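Local coordinates for NAD(P)H-FMN oxidoreductase (Bacillus subtilis, PDB 5LVA), which binds flavin mononucleotide and probably uses it to pass electrons from NAD(P)H to an acceptor such as a quinone or another flavin, at residues F8-E13 with D35-Y40; P41-D46 with P72-K77; F101-S106 with T140-P145. All coordinates share one frame; numbering follows the deposited sequence.

Interaction 1: residues F8-E13 with D35-Y40. With FMN (flavin mononucleotide), chain C.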
loop_
_atom_site.group_PDB
_atom_site.type_symbol
_atom_site.label_atom_id
_atom_site.label_comp_id
_atom_site.label_asym_id
_atom_site.label_seq_id
_atom_site.Cartn_x
_atom_site.Cartn_y
_atom_site.Cartn_z
ATOM N N PHE A 8 -2.706 -4.740 3.738
ATOM C CA PHE A 8 -4.013 -4.636 4.363
ATOM C C PHE A 8 -5.067 -5.424 3.593
ATOM O O PHE A 8 -5.703 -4.911 2.677
ATOM C CB PHE A 8 -4.456 -3.177 4.480
ATOM C CG PHE A 8 -3.616 -2.339 5.411
ATOM C CD1 PHE A 8 -2.438 -1.758 4.975
ATOM C CD2 PHE A 8 -4.040 -2.086 6.702
ATOM C CE1 PHE A 8 -1.681 -0.968 5.810
ATOM C CE2 PHE A 8 -3.282 -1.294 7.544
ATOM C CZ PHE A 8 -2.098 -0.738 7.099
ATOM N N HIS A 9 -5.246 -6.670 3.985
ATOM C CA HIS A 9 -6.235 -7.534 3.403
ATOM C C HIS A 9 -6.907 -8.308 4.530
ATOM O O HIS A 9 -6.238 -8.891 5.364
ATOM C CB HIS A 9 -5.596 -8.472 2.396
ATOM C CG HIS A 9 -6.583 -9.213 1.560
ATOM N ND1 HIS A 9 -7.574 -10.002 2.103
ATOM C CD2 HIS A 9 -6.735 -9.288 0.222
ATOM C CE1 HIS A 9 -8.294 -10.529 1.134
ATOM N NE2 HIS A 9 -7.807 -10.111 -0.020
ATOM N N PRO A 10 -8.239 -8.281 4.576
ATOM C CA PRO A 10 -8.971 -8.878 5.694
ATOM C C PRO A 10 -8.685 -10.358 5.896
ATOM O O PRO A 10 -8.753 -10.846 7.021
ATOM C CB PRO A 10 -10.422 -8.660 5.301
ATOM C CG PRO A 10 -10.374 -7.386 4.472
ATOM C CD PRO A 10 -9.121 -7.508 3.682
ATOM N N ASN A 11 -8.359 -11.063 4.821
ATOM C CA ASN A 11 -8.072 -12.487 4.906
ATOM C C ASN A 11 -7.022 -12.881 3.893
ATOM O O ASN A 11 -7.335 -13.291 2.782
ATOM C CB ASN A 11 -9.335 -13.304 4.684
ATOM C CG ASN A 11 -9.183 -14.751 5.112
ATOM O OD1 ASN A 11 -8.087 -15.311 5.123
ATOM N ND2 ASN A 11 -10.298 -15.372 5.450
ATOM N N MET A 12 -5.771 -12.769 4.292
ATOM C CA MET A 12 -4.648 -13.064 3.421
ATOM C C MET A 12 -4.520 -14.546 3.013
ATOM O O MET A 12 -3.724 -14.887 2.144
ATOM C CB MET A 12 -3.377 -12.612 4.117
ATOM C CG MET A 12 -2.287 -12.176 3.217
ATOM S SD MET A 12 -2.753 -10.785 2.206
ATOM C CE MET A 12 -1.152 -10.419 1.523
ATOM N N GLU A 13 -5.275 -15.427 3.657
ATOM C CA GLU A 13 -5.262 -16.836 3.291
ATOM C C GLU A 13 -6.235 -17.085 2.154
ATOM O O GLU A 13 -6.017 -17.962 1.323
ATOM C CB GLU A 13 -5.624 -17.730 4.488
ATOM C CG GLU A 13 -4.589 -17.775 5.607
ATOM C CD GLU A 13 -3.285 -18.426 5.180
ATOM O OE1 GLU A 13 -3.294 -19.632 4.850
ATOM O OE2 GLU A 13 -2.245 -17.736 5.177
ATOM N N ASP A 35 1.435 -8.412 7.680
ATOM C CA ASP A 35 0.037 -8.687 7.431
ATOM C C ASP A 35 -0.724 -8.092 8.587
ATOM O O ASP A 35 -0.853 -8.716 9.649
ATOM C CB ASP A 35 -0.192 -10.196 7.325
ATOM C CG ASP A 35 -1.639 -10.569 7.087
ATOM O OD1 ASP A 35 -2.541 -9.735 7.240
ATOM O OD2 ASP A 35 -1.873 -11.734 6.752
ATOM N N LEU A 36 -1.242 -6.890 8.397
ATOM C CA LEU A 36 -1.766 -6.149 9.530
ATOM C C LEU A 36 -3.066 -6.692 10.101
ATOM O O LEU A 36 -3.253 -6.653 11.305
ATOM C CB LEU A 36 -1.928 -4.686 9.153
ATOM C CG LEU A 36 -0.558 -4.055 9.368
ATOM C CD1 LEU A 36 0.158 -3.835 8.052
ATOM C CD2 LEU A 36 -0.663 -2.812 10.176
ATOM N N TYR A 37 -3.952 -7.212 9.260
ATOM C CA TYR A 37 -5.181 -7.814 9.757
ATOM C C TYR A 37 -4.871 -9.047 10.591
ATOM O O TYR A 37 -5.579 -9.371 11.535
ATOM C CB TYR A 37 -6.117 -8.182 8.607
ATOM C CG TYR A 37 -7.097 -7.100 8.241
ATOM C CD1 TYR A 37 -8.261 -6.933 8.957
ATOM C CD2 TYR A 37 -6.854 -6.244 7.184
ATOM C CE1 TYR A 37 -9.154 -5.954 8.638
ATOM C CE2 TYR A 37 -7.752 -5.259 6.853
ATOM C CZ TYR A 37 -8.896 -5.115 7.583
ATOM O OH TYR A 37 -9.788 -4.133 7.254
ATOM N N GLN A 38 -3.808 -9.741 10.221
ATOM C CA GLN A 38 -3.326 -10.876 10.980
ATOM C C GLN A 38 -2.779 -10.443 12.341
ATOM O O GLN A 38 -3.097 -11.049 13.352
ATOM C CB GLN A 38 -2.259 -11.620 10.174
ATOM C CG GLN A 38 -1.113 -12.207 10.978
ATOM C CD GLN A 38 -1.336 -13.653 11.310
ATOM O OE1 GLN A 38 -1.742 -14.440 10.453
ATOM N NE2 GLN A 38 -1.071 -14.022 12.557
ATOM N N GLU A 39 -1.978 -9.385 12.378
ATOM C CA GLU A 39 -1.374 -8.956 13.629
ATOM C C GLU A 39 -2.351 -8.269 14.553
ATOM O O GLU A 39 -2.208 -8.336 15.767
ATOM C CB GLU A 39 -0.194 -8.031 13.368
ATOM C CG GLU A 39 0.852 -8.664 12.491
ATOM C CD GLU A 39 2.210 -8.032 12.660
ATOM O OE1 GLU A 39 2.362 -7.141 13.516
ATOM O OE2 GLU A 39 3.129 -8.429 11.925
ATOM N N TYR A 40 -3.344 -7.597 13.993
ATOM C CA TYR A 40 -4.343 -6.935 14.821
ATOM C C TYR A 40 -5.726 -7.419 14.447
ATOM O O TYR A 40 -6.470 -6.703 13.790
ATOM C CB TYR A 40 -4.271 -5.415 14.673
ATOM C CG TYR A 40 -2.911 -4.810 14.935
ATOM C CD1 TYR A 40 -2.354 -4.842 16.196
ATOM C CD2 TYR A 40 -2.192 -4.200 13.918
ATOM C CE1 TYR A 40 -1.126 -4.290 16.441
ATOM C CE2 TYR A 40 -0.959 -3.643 14.158
ATOM C CZ TYR A 40 -0.436 -3.694 15.426
ATOM O OH TYR A 40 0.783 -3.146 15.696
HETATM N N1 FMN C . -12.578 -3.557 -7.749
HETATM C C2 FMN C . -12.495 -2.361 -8.435
HETATM O O2 FMN C . -11.939 -2.309 -9.526
HETATM N N3 FMN C . -13.024 -1.210 -7.905
HETATM C C4 FMN C . -13.652 -1.232 -6.693
HETATM O O4 FMN C . -14.103 -0.179 -6.257
HETATM C C4A FMN C . -13.747 -2.438 -5.992
HETATM N N5 FMN C . -14.370 -2.488 -4.771
HETATM C C5A FMN C . -14.466 -3.669 -4.074
HETATM C C6 FMN C . -15.099 -3.681 -2.841
HETATM C C7 FMN C . -15.202 -4.842 -2.105
HETATM C C7M FMN C . -15.896 -4.816 -0.770
HETATM C C8 FMN C . -14.663 -6.019 -2.628
HETATM C C8M FMN C . -14.747 -7.307 -1.865
HETATM C C9 FMN C . -14.032 -6.003 -3.866
HETATM C C9A FMN C . -13.919 -4.830 -4.592
HETATM N N10 FMN C . -13.293 -4.799 -5.832
HETATM C C10 FMN C . -13.206 -3.601 -6.524
HETATM C "C1'" FMN C . -12.657 -6.039 -6.397
HETATM C "C2'" FMN C . -11.265 -6.071 -5.718
HETATM O "O2'" FMN C . -10.513 -4.900 -6.020
HETATM C "C3'" FMN C . -10.436 -7.350 -5.924
HETATM O "O3'" FMN C . -11.171 -8.369 -5.293
HETATM C "C4'" FMN C . -9.037 -7.212 -5.291
HETATM O "O4'" FMN C . -8.414 -6.093 -5.840
HETATM C "C5'" FMN C . -8.006 -8.320 -5.464
HETATM O "O5'" FMN C . -8.314 -9.393 -4.616
HETATM P P FMN C . -7.317 -10.269 -3.702
HETATM O O1P FMN C . -8.084 -10.385 -2.436
HETATM O O2P FMN C . -7.095 -11.580 -4.377
HETATM O O3P FMN C . -5.996 -9.682 -3.356
HETATM O O HOH W 1 -3.424 -7.652 6.338
HETATM O O HOH W 2 -5.082 -10.969 6.652
#
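Y37 lies against the chain at H9 and P10. Its CB starts 3.3 Å from H9 O. CG is 3.6 Å from P10 CA, which sits over the middle of one ring face in a CH-pi contact. Further out, CE2 meets P10 N, and CZ is 4.1 Å from P10 CG. The hydroxyl at the tip probably hydrogen-bonds to L74 N. F8 makes the second apolar contact. L36 CD1 lies over one face of its ring, nearer the rim than the centre, 3.9 Å from CZ. Water does the polar joining. One water accepts hydrogen bonds from H9 N and Y37 N. Another accepts from M12 N and donates to H9 O and D35 OD1. D35 OD1 also caps the short helix by accepting from Q38 N, which meets it from above the carboxylate plane. H9 CB points away from D35-Y40, and with CG anti to the backbone N (chi1 -169°) the ring reaches the FMN phosphate. N11 N reaches H9 ND1 in the ring plane at 3.0 Å, and NE2 donates to FMN O1P. This is the start of the phosphate-binding loop that follows the first strand of a flavodoxin-like fold.

Interaction 2: residues P41-D46 with P72-K77; sequences PDEAID and PPLLKK
The two backbones come nearest at E43 and L74, whose CA atoms are 6.8 Å apart, and E43 has left-handed helical phi/psi (58°/20°). From there its CB is directed toward the helix, and the E43 and L74 side chains run past each other in opposite directions. E43 CG lies 3.8 Å from L74 CD1. The same methyl is 3.9 Å from I45 CD1, which crosses L74 obliquely. One leucine branch therefore takes contacts from two residues of the loop. The contact joins the loop before helix 47-56 to the start of helix 73-82. Both helices are crossover connections in the parallel beta-alpha-beta arrangement of the flavodoxin-like fold, where strand 59-65 lies between them in sequence. The FMN is about 13 Å from the E43 side chain, so the contact stays clear of the flavin. The polar part lies at the more exposed edge. K77 bends at its third torsion (chi3 -75°), which carries NZ across the E43 chain at roughly a right angle. NZ forms a salt bridge with E43 OE1 at 3.2 Å, weak as a hydrogen bond. A water accepts from NZ at 3.0 Å and donates to E43 O, giving the lysine a second link to the same residue. On the loop side, D42 OD1 accepts from A44 N, an Asx turn that shapes the chain around E43.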
loop_
_atom_site.group_PDB
_atom_site.type_symbol
_atom_site.label_atom_id
_atom_site.label_comp_id
_atom_site.label_asym_id
_atom_site.label_seq_id
_atom_site.Cartn_x
_atom_site.Cartn_y
_atom_site.Cartn_z
ATOM N N PRO A 41 -6.075 -8.643 14.858
ATOM C CA PRO A 41 -7.370 -9.222 14.498
ATOM C C PRO A 41 -8.550 -8.476 15.123
ATOM O O PRO A 41 -9.657 -8.513 14.603
ATOM C CB PRO A 41 -7.269 -10.647 15.037
ATOM C CG PRO A 41 -6.243 -10.567 16.105
ATOM C CD PRO A 41 -5.258 -9.578 15.643
ATOM N N ASP A 42 -8.315 -7.793 16.227
ATOM C CA ASP A 42 -9.380 -7.021 16.830
ATOM C C ASP A 42 -9.218 -5.547 16.487
ATOM O O ASP A 42 -9.840 -4.691 17.100
ATOM C CB ASP A 42 -9.408 -7.234 18.344
ATOM C CG ASP A 42 -8.145 -6.752 19.027
ATOM O OD1 ASP A 42 -7.112 -6.575 18.338
ATOM O OD2 ASP A 42 -8.190 -6.549 20.260
ATOM N N GLU A 43 -8.378 -5.278 15.492
ATOM C CA GLU A 43 -8.094 -3.923 14.993
ATOM C C GLU A 43 -7.560 -2.975 16.060
ATOM O O GLU A 43 -7.630 -1.766 15.896
ATOM C CB GLU A 43 -9.342 -3.317 14.348
ATOM C CG GLU A 43 -9.682 -3.927 13.002
ATOM C CD GLU A 43 -11.036 -3.505 12.490
ATOM O OE1 GLU A 43 -11.906 -3.162 13.321
ATOM O OE2 GLU A 43 -11.244 -3.542 11.261
ATOM N N ALA A 44 -7.025 -3.518 17.149
ATOM C CA ALA A 44 -6.415 -2.690 18.181
ATOM C C ALA A 44 -4.943 -2.500 17.870
ATOM O O ALA A 44 -4.147 -3.386 18.103
ATOM C CB ALA A 44 -6.597 -3.302 19.540
ATOM N N ILE A 45 -4.592 -1.330 17.345
ATOM C CA ILE A 45 -3.272 -1.107 16.771
ATOM C C ILE A 45 -2.272 -0.634 17.814
ATOM O O ILE A 45 -2.581 0.195 18.650
ATOM C CB ILE A 45 -3.359 -0.093 15.606
ATOM C CG1 ILE A 45 -4.239 -0.665 14.492
ATOM C CG2 ILE A 45 -1.983 0.253 15.055
ATOM C CD1 ILE A 45 -4.347 0.206 13.269
ATOM N N ASP A 46 -1.080 -1.204 17.775
ATOM C CA ASP A 46 0.013 -0.781 18.628
ATOM C C ASP A 46 0.691 0.421 17.962
ATOM O O ASP A 46 1.557 0.265 17.103
ATOM C CB ASP A 46 0.984 -1.945 18.838
ATOM C CG ASP A 46 2.009 -1.689 19.930
ATOM O OD1 ASP A 46 2.502 -0.551 20.052
ATOM O OD2 ASP A 46 2.338 -2.657 20.652
ATOM N N PRO A 72 -9.234 -1.155 2.405
ATOM C CA PRO A 72 -9.972 -1.736 3.531
ATOM C C PRO A 72 -9.933 -0.828 4.749
ATOM O O PRO A 72 -9.014 -0.043 4.862
ATOM C CB PRO A 72 -9.228 -3.036 3.802
ATOM C CG PRO A 72 -8.652 -3.406 2.506
ATOM C CD PRO A 72 -8.277 -2.117 1.832
ATOM N N PRO A 73 -10.909 -0.944 5.657
ATOM C CA PRO A 73 -10.970 0.057 6.723
ATOM C C PRO A 73 -9.820 0.043 7.734
ATOM O O PRO A 73 -9.639 1.031 8.432
ATOM C CB PRO A 73 -12.308 -0.246 7.419
ATOM C CG PRO A 73 -12.823 -1.459 6.839
ATOM C CD PRO A 73 -12.130 -1.761 5.580
ATOM N N LEU A 74 -9.036 -1.020 7.814
ATOM C CA LEU A 74 -7.969 -1.059 8.809
ATOM C C LEU A 74 -6.845 -0.083 8.457
ATOM O O LEU A 74 -6.178 0.459 9.336
ATOM C CB LEU A 74 -7.419 -2.474 8.954
ATOM C CG LEU A 74 -6.319 -2.615 10.005
ATOM C CD1 LEU A 74 -6.784 -2.082 11.348
ATOM C CD2 LEU A 74 -5.828 -4.035 10.105
ATOM N N LEU A 75 -6.649 0.154 7.168
ATOM C CA LEU A 75 -5.685 1.152 6.732
ATOM C C LEU A 75 -6.138 2.556 7.116
ATOM O O LEU A 75 -5.344 3.343 7.615
ATOM C CB LEU A 75 -5.445 1.062 5.230
ATOM C CG LEU A 75 -4.590 2.180 4.616
ATOM C CD1 LEU A 75 -3.299 2.389 5.378
ATOM C CD2 LEU A 75 -4.294 1.883 3.168
ATOM N N LYS A 76 -7.414 2.858 6.910
ATOM C CA LYS A 76 -7.959 4.150 7.322
ATOM C C LYS A 76 -7.762 4.396 8.818
ATOM O O LYS A 76 -7.361 5.484 9.230
ATOM C CB LYS A 76 -9.447 4.250 6.983
ATOM C CG LYS A 76 -9.955 5.677 7.062
ATOM C CD LYS A 76 -9.035 6.582 6.264
ATOM C CE LYS A 76 -9.193 8.034 6.608
ATOM N NZ LYS A 76 -8.743 8.442 7.947
ATOM N N LYS A 77 -8.053 3.372 9.619
ATOM C CA LYS A 77 -7.812 3.400 11.053
ATOM C C LYS A 77 -6.329 3.527 11.386
ATOM O O LYS A 77 -5.952 4.223 12.324
ATOM C CB LYS A 77 -8.379 2.143 11.701
ATOM C CG LYS A 77 -8.346 2.154 13.198
ATOM C CD LYS A 77 -9.007 0.918 13.738
ATOM C CE LYS A 77 -10.500 1.002 13.611
ATOM N NZ LYS A 77 -11.140 -0.185 14.251
HETATM O O HOH W 3 -10.289 -0.359 17.132
#

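Interaction 3: residues F101-S106 with T140-P145. With FMN (flavin mononucleotide), chain C.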
loop_
_atom_site.group_PDB
_atom_site.type_symbol
_atom_site.label_atom_id
_atom_site.label_comp_id
_atom_site.label_asym_id
_atom_site.label_seq_id
_atom_site.Cartn_x
_atom_site.Cartn_y
_atom_site.Cartn_z
ATOM N N PHE A 101 6.980 6.967 -0.156
ATOM C CA PHE A 101 5.610 6.581 0.128
ATOM C C PHE A 101 5.045 6.022 -1.161
ATOM O O PHE A 101 4.995 6.718 -2.152
ATOM C CB PHE A 101 4.831 7.808 0.613
ATOM C CG PHE A 101 3.374 7.568 0.955
ATOM C CD1 PHE A 101 2.465 7.121 0.008
ATOM C CD2 PHE A 101 2.890 7.922 2.210
ATOM C CE1 PHE A 101 1.137 6.950 0.335
ATOM C CE2 PHE A 101 1.552 7.768 2.536
ATOM C CZ PHE A 101 0.684 7.276 1.604
ATOM N N MET A 102 4.626 4.768 -1.175
ATOM C CA MET A 102 3.977 4.281 -2.373
ATOM C C MET A 102 2.799 3.356 -2.065
ATOM O O MET A 102 2.673 2.813 -0.976
ATOM C CB MET A 102 4.996 3.608 -3.295
ATOM C CG MET A 102 5.215 2.135 -3.135
ATOM S SD MET A 102 5.900 1.420 -4.659
ATOM C CE MET A 102 4.435 1.517 -5.642
ATOM N N VAL A 103 1.911 3.242 -3.039
ATOM C CA VAL A 103 0.716 2.435 -2.917
ATOM C C VAL A 103 0.809 1.281 -3.888
ATOM O O VAL A 103 1.190 1.469 -5.021
ATOM C CB VAL A 103 -0.570 3.273 -3.202
ATOM C CG1 VAL A 103 -1.802 2.373 -3.327
ATOM C CG2 VAL A 103 -0.770 4.299 -2.123
ATOM N N ALA A 104 0.466 0.084 -3.437
ATOM C CA ALA A 104 0.349 -1.060 -4.337
ATOM C C ALA A 104 -1.062 -1.593 -4.229
ATOM O O ALA A 104 -1.446 -2.115 -3.205
ATOM C CB ALA A 104 1.370 -2.139 -4.000
ATOM N N VAL A 105 -1.841 -1.455 -5.285
ATOM C CA VAL A 105 -3.261 -1.705 -5.176
ATOM C C VAL A 105 -3.734 -2.588 -6.317
ATOM O O VAL A 105 -3.278 -2.478 -7.448
ATOM C CB VAL A 105 -4.055 -0.367 -5.139
ATOM C CG1 VAL A 105 -3.805 0.457 -6.395
ATOM C CG2 VAL A 105 -5.531 -0.606 -4.952
ATOM N N SER A 106 -4.618 -3.511 -5.996
ATOM C CA SER A 106 -5.178 -4.381 -6.999
ATOM C C SER A 106 -6.643 -4.016 -7.215
ATOM O O SER A 106 -7.346 -3.673 -6.272
ATOM C CB SER A 106 -5.026 -5.838 -6.574
ATOM O OG SER A 106 -5.674 -6.055 -5.340
ATOM N N THR A 140 6.491 12.927 3.061
ATOM C CA THR A 140 7.098 11.849 2.302
ATOM C C THR A 140 7.068 12.139 0.805
ATOM O O THR A 140 6.323 12.996 0.351
ATOM C CB THR A 140 6.405 10.525 2.589
ATOM O OG1 THR A 140 4.997 10.696 2.456
ATOM C CG2 THR A 140 6.689 10.098 3.995
ATOM N N THR A 141 7.892 11.431 0.047
ATOM C CA THR A 141 7.916 11.574 -1.398
ATOM C C THR A 141 6.976 10.555 -2.031
ATOM O O THR A 141 7.152 9.352 -1.837
ATOM C CB THR A 141 9.329 11.376 -1.944
ATOM O OG1 THR A 141 10.199 12.360 -1.381
ATOM C CG2 THR A 141 9.346 11.473 -3.465
ATOM N N TYR A 142 5.985 11.035 -2.782
ATOM C CA TYR A 142 4.974 10.153 -3.350
ATOM C C TYR A 142 5.446 9.530 -4.656
ATOM O O TYR A 142 5.628 10.214 -5.642
ATOM C CB TYR A 142 3.653 10.895 -3.573
ATOM C CG TYR A 142 2.524 9.959 -3.912
ATOM C CD1 TYR A 142 1.937 9.178 -2.928
ATOM C CD2 TYR A 142 2.066 9.819 -5.218
ATOM C CE1 TYR A 142 0.918 8.297 -3.222
ATOM C CE2 TYR A 142 1.045 8.946 -5.523
ATOM C CZ TYR A 142 0.478 8.177 -4.511
ATOM O OH TYR A 142 -0.539 7.292 -4.765
ATOM N N LEU A 143 5.634 8.216 -4.638
ATOM C CA LEU A 143 6.101 7.446 -5.787
ATOM C C LEU A 143 4.923 6.953 -6.615
ATOM O O LEU A 143 3.822 6.846 -6.100
ATOM C CB LEU A 143 6.941 6.261 -5.309
ATOM C CG LEU A 143 8.156 6.549 -4.440
ATOM C CD1 LEU A 143 8.780 5.246 -3.998
ATOM C CD2 LEU A 143 9.160 7.371 -5.189
ATOM N N PRO A 144 5.148 6.641 -7.899
ATOM C CA PRO A 144 4.051 6.117 -8.713
ATOM C C PRO A 144 3.530 4.818 -8.129
ATOM O O PRO A 144 4.331 4.002 -7.690
ATOM C CB PRO A 144 4.704 5.862 -10.067
ATOM C CG PRO A 144 5.988 6.556 -10.027
ATOM C CD PRO A 144 6.420 6.612 -8.627
ATOM N N PRO A 145 2.211 4.617 -8.127
ATOM C CA PRO A 145 1.709 3.399 -7.491
ATOM C C PRO A 145 2.025 2.141 -8.292
ATOM O O PRO A 145 2.400 2.207 -9.466
ATOM C CB PRO A 145 0.201 3.642 -7.434
ATOM C CG PRO A 145 -0.065 4.486 -8.579
ATOM C CD PRO A 145 1.132 5.378 -8.767
HETATM N N1 FMN C . -12.578 -3.557 -7.749
HETATM C C2 FMN C . -12.495 -2.361 -8.435
HETATM O O2 FMN C . -11.939 -2.309 -9.526
HETATM N N3 FMN C . -13.024 -1.210 -7.905
HETATM C C4 FMN C . -13.652 -1.232 -6.693
HETATM O O4 FMN C . -14.103 -0.179 -6.257
HETATM C C4A FMN C . -13.747 -2.438 -5.992
HETATM N N5 FMN C . -14.370 -2.488 -4.771
HETATM C C5A FMN C . -14.466 -3.669 -4.074
HETATM C C6 FMN C . -15.099 -3.681 -2.841
HETATM C C7 FMN C . -15.202 -4.842 -2.105
HETATM C C7M FMN C . -15.896 -4.816 -0.770
HETATM C C8 FMN C . -14.663 -6.019 -2.628
HETATM C C8M FMN C . -14.747 -7.307 -1.865
HETATM C C9 FMN C . -14.032 -6.003 -3.866
HETATM C C9A FMN C . -13.919 -4.830 -4.592
HETATM N N10 FMN C . -13.293 -4.799 -5.832
HETATM C C10 FMN C . -13.206 -3.601 -6.524
HETATM C "C1'" FMN C . -12.657 -6.039 -6.397
HETATM C "C2'" FMN C . -11.265 -6.071 -5.718
HETATM O "O2'" FMN C . -10.513 -4.900 -6.020
HETATM C "C3'" FMN C . -10.436 -7.350 -5.924
HETATM O "O3'" FMN C . -11.171 -8.369 -5.293
HETATM C "C4'" FMN C . -9.037 -7.212 -5.291
HETATM O "O4'" FMN C . -8.414 -6.093 -5.840
HETATM C "C5'" FMN C . -8.006 -8.320 -5.464
HETATM O "O5'" FMN C . -8.314 -9.393 -4.616
HETATM P P FMN C . -7.317 -10.269 -3.702
HETATM O O1P FMN C . -8.084 -10.385 -2.436
HETATM O O2P FMN C . -7.095 -11.580 -4.377
HETATM O O3P FMN C . -5.996 -9.682 -3.356
HETATM O O HOH W 4 2.248 5.480 -4.729
#
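Two neighbouring parallel strands of the flavodoxin-like sheet meet here, 100-106 and the outermost strand 141-148. F101 and Y142 form the parallel bridge. F101 N donates to T141 O at 2.9 Å. L143 N donates to F101 O at 3.0 Å. The regular ladder then gives way at P144 and P145, which have no N-H to offer. Water takes over there, accepting from V103 N and donating to L143 O. F101 and Y142 put their side chains on the same face of the sheet. A fully extended first torsion (chi1 -180°) lays the F101 ring beside Y142, and its CD1 comes 3.6 Å from Y142 CD1. F101 CE1 lies in the plane of the Y142 ring at its rim, with the two ring planes 42° apart. T140 OG1 sits 3.4 Å from F101 CB, while its hydrogen bond is to S135 OG. With an alanine in place of F101, the edge of the Y142 ring would probably lose its aromatic neighbour and a gap would open beneath helix 129-138 near S135. M102 packs CB against L143 CB at 3.9 Å, then bends so that its methyl reaches P144 and P145. V103 CB meets P145 CB more loosely, at 4.3 Å. At the C-terminal end of strand 100-106, S106 OG is hydrogen-bonded to FMN O4' at 2.8 Å, so this strand runs from the sheet interior to the cofactor. Helix 129-138 lies over the face that carries F101 and Y142, through S135 and Q132. On its other edge, strand 100-106 is hydrogen-bonded to strand 59-65, where M102 and A104 pair with F62.

Interactions 1 and 2 are neighbours, their centres 9 Å apart. Y37 and L74 link them through a probable hydrogen bond, and F8 also packs on L75. Both join loops to helices at partly buried sites, but interaction 1 relies on bridging waters and CH-pi contacts, whereas interaction 2 pairs an apolar contact of L74 with I45 and a salt bridge toward solvent. The centre of interaction 3 is about 20 Å from the centre of each, and it touches neither. It lies nearer the centre of the chain and is held by strand hydrogen bonds and apolar side chains. Interactions 1 and 3 both reach the FMN, one at the phosphate and the other at the ribityl chain, while interaction 2 stays away from it.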